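PDB 3G5O: toxin RelG, which cleaves RNA, preferentially at the 3'-end of purine ribonucleotides, as the toxin of a type II toxin-antitoxin system, and is neutralised by its cognate antitoxin RelF. Local coordinates for residues 52-60 with 68-79. Numbering follows the deposited sequence.
Sequences EPLRVGKPL and FSARRGTYRLLY. With TRS (2-amino-2-hydroxymethyl-propane-1,3-diol), chain I.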
loop_
_atom_site.group_PDB
_atom_site.type_symbol
_atom_site.label_atom_id
_atom_site.label_comp_id
_atom_site.label_asym_id
_atom_site.label_seq_id
_atom_site.Cartn_x
_atom_site.Cartn_y
_atom_site.Cartn_z
ATOM N N GLU C 52 -9.906 -17.806 -16.401
ATOM C CA GLU C 52 -8.494 -17.639 -16.040
ATOM C C GLU C 52 -8.307 -16.693 -14.860
ATOM O O GLU C 52 -7.740 -15.605 -15.023
ATOM C CB GLU C 52 -7.653 -17.195 -17.259
ATOM C CG GLU C 52 -7.618 -18.238 -18.436
ATOM C CD GLU C 52 -6.754 -19.532 -18.149
ATOM O OE1 GLU C 52 -6.627 -20.015 -16.978
ATOM O OE2 GLU C 52 -6.202 -20.085 -19.134
ATOM N N PRO C 53 -8.758 -17.119 -13.660
ATOM C CA PRO C 53 -8.787 -16.233 -12.483
ATOM C C PRO C 53 -7.412 -15.736 -12.096
ATOM O O PRO C 53 -7.291 -14.623 -11.549
ATOM C CB PRO C 53 -9.354 -17.120 -11.367
ATOM C CG PRO C 53 -9.367 -18.514 -11.901
ATOM C CD PRO C 53 -9.310 -18.460 -13.372
ATOM N N LEU C 54 -6.378 -16.545 -12.346
ATOM C CA LEU C 54 -4.999 -16.064 -12.121
ATOM C C LEU C 54 -4.494 -15.164 -13.225
ATOM O O LEU C 54 -3.806 -14.198 -12.951
ATOM C CB LEU C 54 -3.974 -17.198 -11.858
ATOM C CG LEU C 54 -4.122 -17.905 -10.493
ATOM C CD1 LEU C 54 -3.350 -19.232 -10.450
ATOM C CD2 LEU C 54 -3.755 -16.999 -9.279
ATOM N N ARG C 55 -4.813 -15.437 -14.477
ATOM C CA ARG C 55 -4.160 -14.639 -15.524
ATOM C C ARG C 55 -4.743 -13.227 -15.654
ATOM O O ARG C 55 -4.038 -12.303 -16.047
ATOM C CB ARG C 55 -4.118 -15.380 -16.882
ATOM C CG ARG C 55 -3.362 -16.746 -16.853
ATOM C CD ARG C 55 -1.889 -16.691 -17.400
ATOM N NE ARG C 55 -1.002 -17.698 -16.761
ATOM C CZ ARG C 55 0.155 -18.170 -17.263
ATOM N NH1 ARG C 55 0.602 -17.776 -18.451
ATOM N NH2 ARG C 55 0.875 -19.063 -16.578
ATOM N N VAL C 56 -6.011 -13.040 -15.300
ATOM C CA VAL C 56 -6.623 -11.726 -15.530
ATOM C C VAL C 56 -6.362 -10.743 -14.376
ATOM O O VAL C 56 -6.677 -9.579 -14.496
ATOM C CB VAL C 56 -8.130 -11.828 -15.781
ATOM C CG1 VAL C 56 -8.395 -12.690 -17.007
ATOM C CG2 VAL C 56 -8.867 -12.400 -14.533
ATOM N N GLY C 57 -5.861 -11.229 -13.244
ATOM C CA GLY C 57 -5.664 -10.332 -12.121
ATOM C C GLY C 57 -4.272 -10.457 -11.552
ATOM O O GLY C 57 -3.482 -11.261 -12.058
ATOM N N LYS C 58 -3.996 -9.665 -10.509
ATOM C CA LYS C 58 -2.723 -9.659 -9.765
ATOM C C LYS C 58 -2.998 -9.933 -8.285
ATOM O O LYS C 58 -4.008 -9.458 -7.754
ATOM C CB LYS C 58 -2.050 -8.276 -9.850
ATOM C CG LYS C 58 -1.533 -7.903 -11.258
ATOM C CD LYS C 58 -0.212 -8.621 -11.612
ATOM C CE LYS C 58 0.243 -8.283 -13.018
ATOM N NZ LYS C 58 -0.554 -9.038 -14.052
ATOM N N PRO C 59 -2.115 -10.702 -7.622
ATOM C CA PRO C 59 -2.296 -10.890 -6.170
ATOM C C PRO C 59 -1.953 -9.583 -5.445
ATOM O O PRO C 59 -1.022 -8.894 -5.839
ATOM C CB PRO C 59 -1.275 -12.009 -5.812
ATOM C CG PRO C 59 -0.154 -11.854 -6.913
ATOM C CD PRO C 59 -0.911 -11.396 -8.167
ATOM N N LEU C 60 -2.687 -9.247 -4.397
ATOM C CA LEU C 60 -2.425 -8.036 -3.668
ATOM C C LEU C 60 -1.464 -8.328 -2.486
ATOM O O LEU C 60 -1.200 -9.508 -2.132
ATOM C CB LEU C 60 -3.748 -7.400 -3.168
ATOM C CG LEU C 60 -4.766 -6.986 -4.242
ATOM C CD1 LEU C 60 -5.913 -6.162 -3.625
ATOM C CD2 LEU C 60 -4.036 -6.154 -5.313
ATOM N N PHE C 68 -7.107 -10.811 -4.830
ATOM C CA PHE C 68 -6.610 -10.508 -6.169
ATOM C C PHE C 68 -7.429 -9.359 -6.722
ATOM O O PHE C 68 -8.613 -9.207 -6.361
ATOM C CB PHE C 68 -6.798 -11.715 -7.104
ATOM C CG PHE C 68 -5.951 -12.892 -6.727
ATOM C CD1 PHE C 68 -4.753 -13.151 -7.404
ATOM C CD2 PHE C 68 -6.344 -13.746 -5.689
ATOM C CE1 PHE C 68 -3.945 -14.254 -7.031
ATOM C CE2 PHE C 68 -5.532 -14.837 -5.313
ATOM C CZ PHE C 68 -4.351 -15.086 -5.979
ATOM N N SER C 69 -6.825 -8.601 -7.633
ATOM C CA SER C 69 -7.512 -7.510 -8.296
ATOM C C SER C 69 -7.431 -7.710 -9.804
ATOM O O SER C 69 -6.333 -7.859 -10.355
ATOM C CB SER C 69 -6.831 -6.197 -7.925
ATOM O OG SER C 69 -7.509 -5.109 -8.546
ATOM N N ALA C 70 -8.570 -7.698 -10.487
ATOM C CA ALA C 70 -8.528 -7.758 -11.945
ATOM C C ALA C 70 -9.127 -6.457 -12.487
ATOM O O ALA C 70 -10.184 -6.035 -12.036
ATOM C CB ALA C 70 -9.330 -8.973 -12.466
ATOM N N ARG C 71 -8.467 -5.845 -13.455
ATOM C CA ARG C 71 -8.932 -4.591 -14.049
ATOM C C ARG C 71 -9.267 -4.830 -15.507
ATOM O O ARG C 71 -8.462 -5.490 -16.225
ATOM C CB ARG C 71 -7.829 -3.509 -13.954
ATOM C CG ARG C 71 -8.233 -2.168 -14.565
ATOM C CD ARG C 71 -7.099 -1.102 -14.482
ATOM N NE ARG C 71 -6.048 -1.405 -15.444
ATOM C CZ ARG C 71 -6.114 -1.139 -16.758
ATOM N NH1 ARG C 71 -7.180 -0.521 -17.283
ATOM N NH2 ARG C 71 -5.090 -1.478 -17.554
ATOM N N ARG C 72 -10.417 -4.304 -15.938
ATOM C CA ARG C 72 -10.739 -4.113 -17.369
ATOM C C ARG C 72 -11.212 -2.673 -17.587
ATOM O O ARG C 72 -12.242 -2.265 -17.054
ATOM C CB ARG C 72 -11.819 -5.097 -17.868
ATOM C CG ARG C 72 -11.413 -6.570 -17.884
ATOM C CD ARG C 72 -10.429 -6.810 -19.030
ATOM N NE ARG C 72 -9.793 -8.133 -18.991
ATOM C CZ ARG C 72 -10.289 -9.206 -19.603
ATOM N NH1 ARG C 72 -11.447 -9.122 -20.272
ATOM N NH2 ARG C 72 -9.645 -10.372 -19.529
ATOM N N GLY C 73 -10.431 -1.887 -18.337
ATOM C CA GLY C 73 -10.728 -0.474 -18.522
ATOM C C GLY C 73 -10.797 0.229 -17.178
ATOM O O GLY C 73 -9.791 0.286 -16.441
ATOM N N THR C 74 -11.957 0.779 -16.843
ATOM C CA THR C 74 -12.059 1.606 -15.654
ATOM C C THR C 74 -12.682 0.867 -14.482
ATOM O O THR C 74 -12.853 1.459 -13.412
ATOM C CB THR C 74 -12.886 2.869 -15.929
ATOM O OG1 THR C 74 -14.084 2.476 -16.602
ATOM C CG2 THR C 74 -12.054 3.840 -16.856
ATOM N N TYR C 75 -13.042 -0.403 -14.668
ATOM C CA TYR C 75 -13.508 -1.182 -13.501
ATOM C C TYR C 75 -12.523 -2.232 -12.984
ATOM O O TYR C 75 -11.662 -2.774 -13.747
ATOM C CB TYR C 75 -14.919 -1.766 -13.683
ATOM C CG TYR C 75 -15.030 -2.826 -14.752
ATOM C CD1 TYR C 75 -14.645 -4.134 -14.480
ATOM C CD2 TYR C 75 -15.478 -2.512 -16.039
ATOM C CE1 TYR C 75 -14.748 -5.112 -15.439
ATOM C CE2 TYR C 75 -15.582 -3.525 -17.049
ATOM C CZ TYR C 75 -15.220 -4.822 -16.699
ATOM O OH TYR C 75 -15.232 -5.861 -17.615
ATOM N N ARG C 76 -12.658 -2.510 -11.685
ATOM C CA ARG C 76 -11.885 -3.541 -11.020
ATOM C C ARG C 76 -12.729 -4.450 -10.160
ATOM O O ARG C 76 -13.696 -4.016 -9.523
ATOM C CB ARG C 76 -10.776 -2.933 -10.157
ATOM C CG ARG C 76 -9.636 -2.291 -10.961
ATOM C CD ARG C 76 -8.777 -1.474 -9.972
ATOM N NE ARG C 76 -7.463 -1.131 -10.506
ATOM C CZ ARG C 76 -7.190 -0.031 -11.217
ATOM N NH1 ARG C 76 -8.152 0.851 -11.492
ATOM N NH2 ARG C 76 -5.937 0.194 -11.637
ATOM N N LEU C 77 -12.353 -5.717 -10.126
ATOM C CA LEU C 77 -12.977 -6.655 -9.207
ATOM C C LEU C 77 -11.914 -7.081 -8.237
ATOM O O LEU C 77 -10.770 -7.337 -8.650
ATOM C CB LEU C 77 -13.455 -7.895 -9.964
ATOM C CG LEU C 77 -14.786 -7.715 -10.688
ATOM C CD1 LEU C 77 -14.560 -6.776 -11.884
ATOM C CD2 LEU C 77 -15.338 -9.014 -11.223
ATOM N N LEU C 78 -12.307 -7.183 -6.978
ATOM C CA LEU C 78 -11.463 -7.720 -5.905
ATOM C C LEU C 78 -11.999 -9.107 -5.549
ATOM O O LEU C 78 -13.188 -9.265 -5.265
ATOM C CB LEU C 78 -11.540 -6.826 -4.664
ATOM C CG LEU C 78 -10.697 -7.216 -3.430
ATOM C CD1 LEU C 78 -9.229 -6.991 -3.773
ATOM C CD2 LEU C 78 -11.108 -6.374 -2.191
ATOM N N TYR C 79 -11.144 -10.120 -5.513
ATOM C CA TYR C 79 -11.680 -11.488 -5.374
ATOM C C TYR C 79 -10.757 -12.448 -4.663
ATOM O O TYR C 79 -9.602 -12.108 -4.460
ATOM C CB TYR C 79 -12.091 -12.079 -6.727
ATOM C CG TYR C 79 -11.020 -12.109 -7.767
ATOM C CD1 TYR C 79 -10.336 -13.292 -8.040
ATOM C CD2 TYR C 79 -10.688 -10.959 -8.504
ATOM C CE1 TYR C 79 -9.338 -13.348 -9.035
ATOM C CE2 TYR C 79 -9.692 -10.995 -9.490
ATOM C CZ TYR C 79 -9.031 -12.201 -9.760
ATOM O OH TYR C 79 -8.049 -12.252 -10.741
HETATM C C TRS I . -4.183 -6.117 -13.634
HETATM C C1 TRS I . -3.175 -7.277 -13.652
HETATM C C2 TRS I . -5.190 -6.285 -14.758
HETATM C C3 TRS I . -3.427 -4.794 -13.737
HETATM N N TRS I . -4.919 -6.075 -12.352
HETATM O O1 TRS I . -3.457 -8.339 -14.538
HETATM O O2 TRS I . -6.152 -7.198 -14.304
HETATM O O3 TRS I . -2.066 -5.063 -13.461
HETATM O O HOH W 1 -7.945 -8.165 -16.393
#
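Ser69 O takes two donors. Lys58 N reaches it at 3.0 Å, and the amine N of a Tris molecule, probably from the crystallisation liquor, binds it as well. Ser69 N returns a bond of 2.9 Å to Lys58 O. Lys58 and Ser69 thus form the hydrogen-bonded pair of an antiparallel ladder, and Pro59 with Phe68 is a non-hydrogen-bonded pair beside it. One water links the two segments beyond this pair: it donates to both Val56 O and Arg71 O and accepts from Arg72 NE. Arg71 N donates to Tris O2 in a nearly straight bond (172°).

Tyr79 OH gives a 2.6 Å bond to Pro53 O, which lies at the ring edge and receives it in the carbonyl plane. Tyr79 CG sits between the backbone N and carbonyl carbon (chi1 56°), and this brings OH to 3.4 Å from Gly57 CA. Phe68 CE1 meets Leu54 CD2 at 3.6 Å and Pro59 CB at 3.7 Å.

Strand 57-59 is an outermost strand of the chain's mixed sheet, followed inward by 68-72, 75-82 and 87-95, each antiparallel to the one before; RelG belongs to the RelE toxin family. Helix 35-51 lies against Val56 and Tyr79 through Leu49, and its Asp48 forms a salt bridge with Arg72. Ser69 OG is hydrogen-bonded to Glu57 and Trp61 of the Rv2865 antitoxin chain, so this edge of the sheet is part of the toxin-antitoxin interface.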